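Local coordinates for DUF724 domain-containing protein 6-like (Raphanus sativus, PDB 5ZWX) that binds histone H3 tails bearing the H3K9me2 mark through its tandem Agenet cassette and probably helps link this mark to DNA methylation in heterochromatin, at residues Q76-A81 / H142-N147; V99-S104 / D137-H142. One frame throughout, in Å; residues are numbered along the deposited sequence.

Contact 1: residues Q76-A81 / H142-N147; sequences QLRPPA and HREWVN
The Trp145 indole has Pro79 over one face. CD of the proline lies 3.5 Å from the centroid of the five-membered ring of Trp145 and only 17° off its normal, a CH-pi contact, and CG reaches on over the six-membered ring. The contact joins strand 77-78 of the first Agenet domain, an SH3-like beta fold, to strand 139-146. CB of Arg78 comes up to the ring obliquely, 3.8 Å from Trp145 CD1. Trp145 CG stands anti to the backbone N (chi1 172°), which places the indole under Pro79, the two side chains crossing at about a right angle. Trp150 meets the same indole edge-to-face. With an alanine here instead of the tryptophan, Pro79 would probably lose its aromatic partner and a gap would open beside Arg78 CB.

The Arg78 guanidinium carries the polar half. Its chain is extended from CG to NE and runs past Trp145 in the opposite direction. At the edge, Arg78 NH1 donates to Arg143 O at 2.8 Å. The carbonyl oxygen sits 20° out of the guanidinium plane. Two waters lie at the edge in plane. One joins Arg78 NH2 to Arg143 N. NH2 also forms a salt bridge with Glu21, and Trp33 makes a cation-pi contact with Arg78. Glu144 is held in turn by His142, whose NE2 donates to Glu144 OE2 at 2.7 Å. That oxygen is met from above the carboxylate plane. The second water accepts from Arg78 NH1 and Trp145 N and donates to Glu144 OE1 at 2.6 Å.

Contact 2: residues V99-S104 / D137-H142; sequences VDAFYS and DELRFH
Asp100 takes charged and polar bonds on both carboxylate oxygens. Asp100 OD2 forms a salt bridge with Arg140 NE at 2.8 Å through its anti lone pair, and Arg140 NH2 adds a weak bond to the same oxygen. Asp100 OD1 uses its syn lone pair to accept from His142 ND1 at 2.6 Å. The imidazole plane is turned 81° from the carboxylate, yet the oxygen stays near the ring plane. Asp100 CG is anti to the carbonyl carbon (chi1 -51°), and the carboxylate reaches both partners. These bonds probably fix its rotation.

Backbone bonds make an antiparallel ladder between neighbouring strands of what is probably the SH3-like sheet of the second Agenet domain. Asp100 and Arg140 are a hydrogen-bonded pair, with N of each bonded to O of the other at 2.9 Å. Phe102 N donates to Glu138 O at 2.8 Å.

Apolar contact lies on the face that carries Ala101 and Leu139, where Ala101 CB meets Leu139 CD2 at 3.6 Å.

Tyr103, the last residue of strand 98-103, packs on the modified side chain of the bound H3K9me2 peptide. Trp107 makes a cation-pi contact with Arg140. Strand 106-116 pairs with the other edge of strand 98-103, and Phe134 of strand 130-135 packs on Ala101 and Leu139.

How the contacts relate
From the N terminus, the chain first forms the strands of the first Agenet domain and reaches 76-81. It then passes through helix 86-90 to strand 98-103. Strands 106-116, 120-125 and 130-135 follow before it returns as strand 139-146. Contact 2 closes the smaller loop, with 32 residues between its segments. Contact 1 closes the larger one, with 60, and that loop encloses contact 2. The two do not cross. They share His142 and use successive parts of strand 139-146, which pairs with 98-103 and farther on packs against 76-81 of the first Agenet domain. Ala81 CB lies 3.4 Å from Arg140 NH1. Glu21, already a partner of Arg78, also forms a salt bridge with Arg140, tying the two contacts together.

Contact 1: residues Q76-A81 / H142-N147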
ATOM      1  N   GLN A  76      -5.685   8.039  -5.559  1.00 25.34           N
ATOM      2  CA  GLN A  76      -4.464   7.502  -4.917  1.00 25.80           C
ATOM      3  C   GLN A  76      -4.794   6.604  -3.718  1.00 32.86           C
ATOM      4  O   GLN A  76      -3.913   5.956  -3.166  1.00 30.06           O
ATOM      5  CB  GLN A  76      -3.557   8.632  -4.463  1.00 27.95           C
ATOM      6  CG  GLN A  76      -2.912   9.363  -5.592  1.00 31.21           C
ATOM      7  CD  GLN A  76      -2.014  10.482  -5.100  1.00 34.24           C
ATOM      8  OE1 GLN A  76      -2.362  11.645  -5.221  1.00 33.45           O
ATOM      9  NE2 GLN A  76      -0.868  10.133  -4.515  1.00 34.11           N
ATOM     10  N   LEU A  77      -6.068   6.555  -3.326  1.00 30.05           N
ATOM     11  CA  LEU A  77      -6.437   5.881  -2.080  1.00 33.53           C
ATOM     12  C   LEU A  77      -7.255   4.625  -2.331  1.00 28.97           C
ATOM     13  O   LEU A  77      -8.020   4.575  -3.294  1.00 30.28           O
ATOM     14  CB  LEU A  77      -7.249   6.825  -1.182  1.00 32.85           C
ATOM     15  CG  LEU A  77      -6.537   8.136  -0.833  1.00 31.91           C
ATOM     16  CD1 LEU A  77      -7.390   9.040   0.067  1.00 33.09           C
ATOM     17  CD2 LEU A  77      -5.180   7.818  -0.173  1.00 29.44           C
ATOM     18  N   ARG A  78      -7.085   3.630  -1.466  1.00 30.70           N
ATOM     19  CA  ARG A  78      -7.990   2.481  -1.456  1.00 32.37           C
ATOM     20  C   ARG A  78      -8.177   2.020  -0.024  1.00 28.98           C
ATOM     21  O   ARG A  78      -7.466   2.488   0.858  1.00 34.21           O
ATOM     22  CB  ARG A  78      -7.470   1.364  -2.344  1.00 26.84           C
ATOM     23  CG  ARG A  78      -6.176   0.684  -1.764  1.00 24.90           C
ATOM     24  CD  ARG A  78      -5.592  -0.312  -2.757  1.00 28.09           C
ATOM     25  NE  ARG A  78      -4.700  -1.261  -2.042  1.00 25.91           N
ATOM     26  CZ  ARG A  78      -4.230  -2.390  -2.579  1.00 29.34           C
ATOM     27  NH1 ARG A  78      -4.530  -2.706  -3.837  1.00 31.62           N
ATOM     28  NH2 ARG A  78      -3.466  -3.202  -1.859  1.00 27.92           N
ATOM     29  N   PRO A  79      -9.179   1.149   0.246  1.00 30.97           N
ATOM     30  CA  PRO A  79      -9.325   0.759   1.636  1.00 29.94           C
ATOM     31  C   PRO A  79      -8.172  -0.177   2.024  1.00 32.09           C
ATOM     32  O   PRO A  79      -7.513  -0.659   1.110  1.00 33.56           O
ATOM     33  CB  PRO A  79     -10.699   0.023   1.671  1.00 35.45           C
ATOM     34  CG  PRO A  79     -11.345   0.326   0.370  1.00 35.88           C
ATOM     35  CD  PRO A  79     -10.214   0.536  -0.605  1.00 32.39           C
ATOM     36  N   PRO A  80      -7.968  -0.424   3.321  1.00 34.26           N
ATOM     37  CA  PRO A  80      -7.044  -1.481   3.756  1.00 42.28           C
ATOM     38  C   PRO A  80      -7.330  -2.792   3.040  1.00 41.47           C
ATOM     39  O   PRO A  80      -8.474  -3.165   2.867  1.00 38.52           O
ATOM     40  CB  PRO A  80      -7.344  -1.624   5.247  1.00 45.80           C
ATOM     41  CG  PRO A  80      -7.950  -0.334   5.635  1.00 44.60           C
ATOM     42  CD  PRO A  80      -8.737   0.108   4.462  1.00 39.45           C
ATOM     43  N   ALA A  81      -6.280  -3.477   2.617  1.00 41.80           N
ATOM     44  CA  ALA A  81      -6.417  -4.759   1.964  1.00 42.67           C
ATOM     45  C   ALA A  81      -7.233  -5.706   2.856  1.00 40.83           C
ATOM     46  O   ALA A  81      -7.170  -5.625   4.085  1.00 43.25           O
ATOM     47  CB  ALA A  81      -5.016  -5.348   1.663  1.00 43.62           C
ATOM     48  N   HIS A 142      -1.256 -10.181  -3.484  1.00 27.61           N
ATOM     49  CA  HIS A 142      -1.640  -8.889  -4.036  1.00 25.86           C
ATOM     50  C   HIS A 142      -3.123  -8.879  -4.396  1.00 27.40           C
ATOM     51  O   HIS A 142      -3.628  -9.870  -4.908  1.00 30.19           O
ATOM     52  CB  HIS A 142      -0.829  -8.568  -5.287  1.00 31.07           C
ATOM     53  CG  HIS A 142      -1.106  -7.209  -5.834  1.00 26.60           C
ATOM     54  ND1 HIS A 142      -0.572  -6.059  -5.284  1.00 31.29           N
ATOM     55  CD2 HIS A 142      -1.931  -6.794  -6.828  1.00 32.23           C
ATOM     56  CE1 HIS A 142      -1.013  -5.008  -5.944  1.00 31.10           C
ATOM     57  NE2 HIS A 142      -1.849  -5.425  -6.887  1.00 32.01           N
ATOM     58  N   ARG A 143      -3.789  -7.769  -4.124  1.00 28.33           N
ATOM     59  CA  ARG A 143      -5.190  -7.580  -4.525  1.00 32.19           C
ATOM     60  C   ARG A 143      -5.362  -6.206  -5.133  1.00 33.90           C
ATOM     61  O   ARG A 143      -4.560  -5.303  -4.850  1.00 31.03           O
ATOM     62  CB  ARG A 143      -6.138  -7.741  -3.333  1.00 34.86           C
ATOM     63  CG  ARG A 143      -6.139  -9.121  -2.698  1.00 38.87           C
ATOM     64  CD  ARG A 143      -7.583  -9.592  -2.418  1.00 55.55           C
ATOM     65  NE  ARG A 143      -7.609 -10.538  -1.305  1.00 69.08           N
ATOM     66  CZ  ARG A 143      -8.699 -11.124  -0.829  1.00 83.77           C
ATOM     67  NH1 ARG A 143      -9.891 -10.873  -1.362  1.00 83.61           N
ATOM     68  NH2 ARG A 143      -8.593 -11.964   0.191  1.00101.89           N
ATOM     69  N   GLU A 144      -6.412  -6.021  -5.952  1.00 29.91           N
ATOM     70  CA  GLU A 144      -6.628  -4.720  -6.563  1.00 32.18           C
ATOM     71  C   GLU A 144      -7.999  -4.240  -6.167  1.00 34.69           C
ATOM     72  O   GLU A 144      -8.908  -5.042  -6.013  1.00 32.76           O
ATOM     73  CB  GLU A 144      -6.501  -4.768  -8.090  1.00 42.26           C
ATOM     74  CG  GLU A 144      -5.068  -4.919  -8.614  1.00 49.31           C
ATOM     75  CD  GLU A 144      -4.217  -3.642  -8.524  1.00 47.27           C
ATOM     76  OE1 GLU A 144      -4.736  -2.528  -8.310  1.00 51.04           O
ATOM     77  OE2 GLU A 144      -3.004  -3.752  -8.706  1.00 45.34           O
ATOM     78  N   TRP A 145      -8.112  -2.947  -5.925  1.00 34.56           N
ATOM     79  CA  TRP A 145      -9.389  -2.315  -5.608  1.00 34.29           C
ATOM     80  C   TRP A 145      -9.932  -1.718  -6.887  1.00 36.85           C
ATOM     81  O   TRP A 145      -9.421  -0.746  -7.395  1.00 35.83           O
ATOM     82  CB  TRP A 145      -9.188  -1.275  -4.513  1.00 32.71           C
ATOM     83  CG  TRP A 145     -10.337  -0.428  -4.228  1.00 39.73           C
ATOM     84  CD1 TRP A 145     -10.515   0.871  -4.605  1.00 40.87           C
ATOM     85  CD2 TRP A 145     -11.493  -0.799  -3.473  1.00 38.51           C
ATOM     86  NE1 TRP A 145     -11.737   1.331  -4.139  1.00 39.85           N
ATOM     87  CE2 TRP A 145     -12.339   0.327  -3.423  1.00 43.13           C
ATOM     88  CE3 TRP A 145     -11.880  -1.965  -2.812  1.00 43.56           C
ATOM     89  CZ2 TRP A 145     -13.571   0.306  -2.759  1.00 47.92           C
ATOM     90  CZ3 TRP A 145     -13.103  -1.985  -2.159  1.00 48.47           C
ATOM     91  CH2 TRP A 145     -13.929  -0.855  -2.133  1.00 48.91           C
ATOM     92  N   VAL A 146     -10.962  -2.343  -7.443  1.00 41.04           N
ATOM     93  CA  VAL A 146     -11.419  -1.995  -8.767  1.00 39.62           C
ATOM     94  C   VAL A 146     -12.948  -1.980  -8.750  1.00 43.98           C
ATOM     95  O   VAL A 146     -13.589  -2.902  -8.232  1.00 45.04           O
ATOM     96  CB  VAL A 146     -10.871  -2.984  -9.842  1.00 46.15           C
ATOM     97  CG1 VAL A 146     -11.256  -2.537 -11.233  1.00 52.66           C
ATOM     98  CG2 VAL A 146      -9.340  -3.110  -9.736  1.00 43.73           C
ATOM     99  N   ASN A 147     -13.514  -0.902  -9.263  1.00 44.63           N
ATOM    100  CA  ASN A 147     -14.974  -0.778  -9.306  1.00 49.98           C
ATOM    101  C   ASN A 147     -15.629  -0.958  -7.947  1.00 50.61           C
ATOM    102  O   ASN A 147     -16.656  -1.606  -7.839  1.00 52.36           O
ATOM    103  CB  ASN A 147     -15.549  -1.795 -10.279  1.00 55.64           C
ATOM    104  CG  ASN A 147     -15.859  -1.192 -11.615  1.00 64.69           C
ATOM    105  OD1 ASN A 147     -17.013  -0.867 -11.912  1.00 70.51           O
ATOM    106  ND2 ASN A 147     -14.827  -1.020 -12.435  1.00 64.06           N
TER
HETATM  107  O   HOH W   1      -2.496  -5.771  -2.231  1.00 26.91           O
HETATM  108  O   HOH W   2      -5.749  -1.331  -6.180  1.00 29.31           O

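Contact 2: residues V99-S104 / D137-H142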
ATOM      1  N   VAL A  99       2.563 -10.704  -5.388  1.00 26.61           N
ATOM      2  CA  VAL A  99       2.590 -10.458  -3.952  1.00 23.88           C
ATOM      3  C   VAL A  99       2.945  -9.005  -3.684  1.00 26.00           C
ATOM      4  O   VAL A  99       3.429  -8.308  -4.575  1.00 29.30           O
ATOM      5  CB  VAL A  99       3.616 -11.371  -3.222  1.00 25.46           C
ATOM      6  CG1 VAL A  99       3.164 -12.857  -3.312  1.00 28.98           C
ATOM      7  CG2 VAL A  99       5.032 -11.177  -3.798  1.00 25.36           C
ATOM      8  N   ASP A 100       2.673  -8.533  -2.474  1.00 29.43           N
ATOM      9  CA  ASP A 100       3.334  -7.319  -1.992  1.00 26.89           C
ATOM     10  C   ASP A 100       4.289  -7.749  -0.891  1.00 24.17           C
ATOM     11  O   ASP A 100       3.950  -8.600  -0.073  1.00 26.87           O
ATOM     12  CB  ASP A 100       2.368  -6.282  -1.426  1.00 28.13           C
ATOM     13  CG  ASP A 100       1.226  -5.959  -2.360  1.00 31.19           C
ATOM     14  OD1 ASP A 100       1.404  -6.021  -3.600  1.00 27.78           O
ATOM     15  OD2 ASP A 100       0.130  -5.649  -1.828  1.00 28.34           O
ATOM     16  N   ALA A 101       5.479  -7.141  -0.873  1.00 24.48           N
ATOM     17  CA  ALA A 101       6.479  -7.382   0.157  1.00 23.76           C
ATOM     18  C   ALA A 101       6.599  -6.174   1.086  1.00 23.41           C
ATOM     19  O   ALA A 101       6.625  -5.024   0.624  1.00 24.87           O
ATOM     20  CB  ALA A 101       7.840  -7.682  -0.486  1.00 23.75           C
ATOM     21  N   PHE A 102       6.650  -6.417   2.386  1.00 24.62           N
ATOM     22  CA  PHE A 102       6.832  -5.316   3.323  1.00 25.25           C
ATOM     23  C   PHE A 102       8.280  -4.870   3.378  1.00 24.71           C
ATOM     24  O   PHE A 102       9.173  -5.633   3.786  1.00 25.48           O
ATOM     25  CB  PHE A 102       6.366  -5.688   4.711  1.00 26.25           C
ATOM     26  CG  PHE A 102       6.048  -4.501   5.567  1.00 31.52           C
ATOM     27  CD1 PHE A 102       4.957  -3.673   5.255  1.00 32.17           C
ATOM     28  CD2 PHE A 102       6.816  -4.212   6.682  1.00 35.17           C
ATOM     29  CE1 PHE A 102       4.657  -2.577   6.051  1.00 30.59           C
ATOM     30  CE2 PHE A 102       6.515  -3.114   7.481  1.00 35.44           C
ATOM     31  CZ  PHE A 102       5.428  -2.303   7.166  1.00 35.25           C
ATOM     32  N   TYR A 103       8.528  -3.623   2.987  1.00 21.74           N
ATOM     33  CA  TYR A 103       9.944  -3.186   2.782  1.00 23.30           C
ATOM     34  C   TYR A 103       9.950  -1.681   2.983  1.00 25.99           C
ATOM     35  O   TYR A 103       8.984  -1.007   2.541  1.00 26.00           O
ATOM     36  CB  TYR A 103      10.367  -3.566   1.370  1.00 24.63           C
ATOM     37  CG  TYR A 103      11.810  -3.334   1.026  1.00 28.64           C
ATOM     38  CD1 TYR A 103      12.229  -2.119   0.494  1.00 22.34           C
ATOM     39  CD2 TYR A 103      12.735  -4.366   1.178  1.00 27.26           C
ATOM     40  CE1 TYR A 103      13.598  -1.924   0.176  1.00 27.30           C
ATOM     41  CE2 TYR A 103      14.049  -4.198   0.866  1.00 27.02           C
ATOM     42  CZ  TYR A 103      14.478  -2.980   0.359  1.00 27.47           C
ATOM     43  OH  TYR A 103      15.793  -2.869   0.040  1.00 28.65           O
ATOM     44  N   SER A 104      10.941  -1.143   3.692  1.00 25.77           N
ATOM     45  CA  SER A 104      10.929   0.297   4.034  1.00 29.23           C
ATOM     46  C   SER A 104       9.556   0.773   4.558  1.00 29.99           C
ATOM     47  O   SER A 104       9.094   1.881   4.196  1.00 28.06           O
ATOM     48  CB  SER A 104      11.312   1.139   2.817  1.00 27.51           C
ATOM     49  OG  SER A 104      12.632   0.848   2.376  1.00 29.04           O
ATOM     50  N   ASP A 137       6.281 -14.486   6.067  1.00 32.06           N
ATOM     51  CA  ASP A 137       5.539 -13.518   6.884  1.00 33.36           C
ATOM     52  C   ASP A 137       5.790 -12.047   6.488  1.00 34.18           C
ATOM     53  O   ASP A 137       5.196 -11.144   7.076  1.00 33.27           O
ATOM     54  CB  ASP A 137       5.852 -13.727   8.371  1.00 36.40           C
ATOM     55  CG  ASP A 137       7.341 -13.747   8.656  1.00 48.58           C
ATOM     56  OD1 ASP A 137       7.837 -14.736   9.241  1.00 60.36           O
ATOM     57  OD2 ASP A 137       8.022 -12.776   8.291  1.00 46.47           O
ATOM     58  N   GLU A 138       6.659 -11.802   5.502  1.00 29.02           N
ATOM     59  CA  GLU A 138       6.868 -10.453   4.964  1.00 25.50           C
ATOM     60  C   GLU A 138       6.058 -10.196   3.693  1.00 31.91           C
ATOM     61  O   GLU A 138       6.156  -9.112   3.089  1.00 29.04           O
ATOM     62  CB  GLU A 138       8.366 -10.225   4.664  1.00 23.51           C
ATOM     63  CG  GLU A 138       9.224 -10.300   5.892  1.00 25.88           C
ATOM     64  CD  GLU A 138      10.722 -10.108   5.544  1.00 33.76           C
ATOM     65  OE1 GLU A 138      11.352 -11.080   5.066  1.00 34.74           O
ATOM     66  OE2 GLU A 138      11.240  -8.983   5.753  1.00 31.11           O
ATOM     67  N   LEU A 139       5.273 -11.188   3.271  1.00 28.97           N
ATOM     68  CA  LEU A 139       4.538 -11.059   2.007  1.00 25.55           C
ATOM     69  C   LEU A 139       3.034 -11.121   2.235  1.00 28.06           C
ATOM     70  O   LEU A 139       2.581 -11.738   3.198  1.00 30.09           O
ATOM     71  CB  LEU A 139       4.916 -12.163   1.034  1.00 26.50           C
ATOM     72  CG  LEU A 139       6.409 -12.360   0.742  1.00 26.63           C
ATOM     73  CD1 LEU A 139       6.482 -13.540  -0.179  1.00 29.77           C
ATOM     74  CD2 LEU A 139       6.964 -11.106   0.068  1.00 23.38           C
ATOM     75  N   ARG A 140       2.279 -10.486   1.341  1.00 26.60           N
ATOM     76  CA  ARG A 140       0.833 -10.720   1.278  1.00 30.69           C
ATOM     77  C   ARG A 140       0.419 -10.968  -0.184  1.00 28.87           C
ATOM     78  O   ARG A 140       1.043 -10.485  -1.095  1.00 26.57           O
ATOM     79  CB  ARG A 140       0.073  -9.526   1.873  1.00 29.06           C
ATOM     80  CG  ARG A 140       0.212  -8.238   1.064  1.00 25.46           C
ATOM     81  CD  ARG A 140      -0.519  -7.018   1.745  1.00 28.80           C
ATOM     82  NE  ARG A 140      -0.500  -5.808   0.902  1.00 27.15           N
ATOM     83  CZ  ARG A 140      -1.117  -4.657   1.205  1.00 31.59           C
ATOM     84  NH1 ARG A 140      -1.779  -4.521   2.360  1.00 30.42           N
ATOM     85  NH2 ARG A 140      -1.061  -3.625   0.356  1.00 29.54           N
ATOM     86  N   PHE A 141      -0.660 -11.694  -0.422  1.00 26.23           N
ATOM     87  CA  PHE A 141      -1.097 -11.881  -1.795  1.00 29.40           C
ATOM     88  C   PHE A 141      -1.620 -10.555  -2.261  1.00 35.37           C
ATOM     89  O   PHE A 141      -2.280  -9.858  -1.495  1.00 32.67           O
ATOM     90  CB  PHE A 141      -2.153 -12.999  -1.900  1.00 29.15           C
ATOM     91  CG  PHE A 141      -1.567 -14.350  -1.700  1.00 37.78           C
ATOM     92  CD1 PHE A 141      -0.809 -14.929  -2.700  1.00 39.58           C
ATOM     93  CD2 PHE A 141      -1.741 -15.037  -0.507  1.00 41.68           C
ATOM     94  CE1 PHE A 141      -0.238 -16.188  -2.521  1.00 46.92           C
ATOM     95  CE2 PHE A 141      -1.195 -16.291  -0.326  1.00 46.74           C
ATOM     96  CZ  PHE A 141      -0.435 -16.868  -1.334  1.00 44.23           C
ATOM     97  N   HIS A 142      -1.256 -10.181  -3.484  1.00 27.61           N
ATOM     98  CA  HIS A 142      -1.640  -8.889  -4.036  1.00 25.86           C
ATOM     99  C   HIS A 142      -3.123  -8.879  -4.396  1.00 27.40           C
ATOM    100  O   HIS A 142      -3.628  -9.870  -4.908  1.00 30.19           O
ATOM    101  CB  HIS A 142      -0.829  -8.568  -5.287  1.00 31.07           C
ATOM    102  CG  HIS A 142      -1.106  -7.209  -5.834  1.00 26.60           C
ATOM    103  ND1 HIS A 142      -0.572  -6.059  -5.284  1.00 31.29           N
ATOM    104  CD2 HIS A 142      -1.931  -6.794  -6.828  1.00 32.23           C
ATOM    105  CE1 HIS A 142      -1.013  -5.008  -5.944  1.00 31.10           C
ATOM    106  NE2 HIS A 142      -1.849  -5.425  -6.887  1.00 32.01           N
TER
HETATM  107  O   HOH W   3       9.417  -7.020   6.390  1.00 39.52           O
HETATM  108  O   HOH W   4      11.725  -6.133   4.507  1.00 42.54           O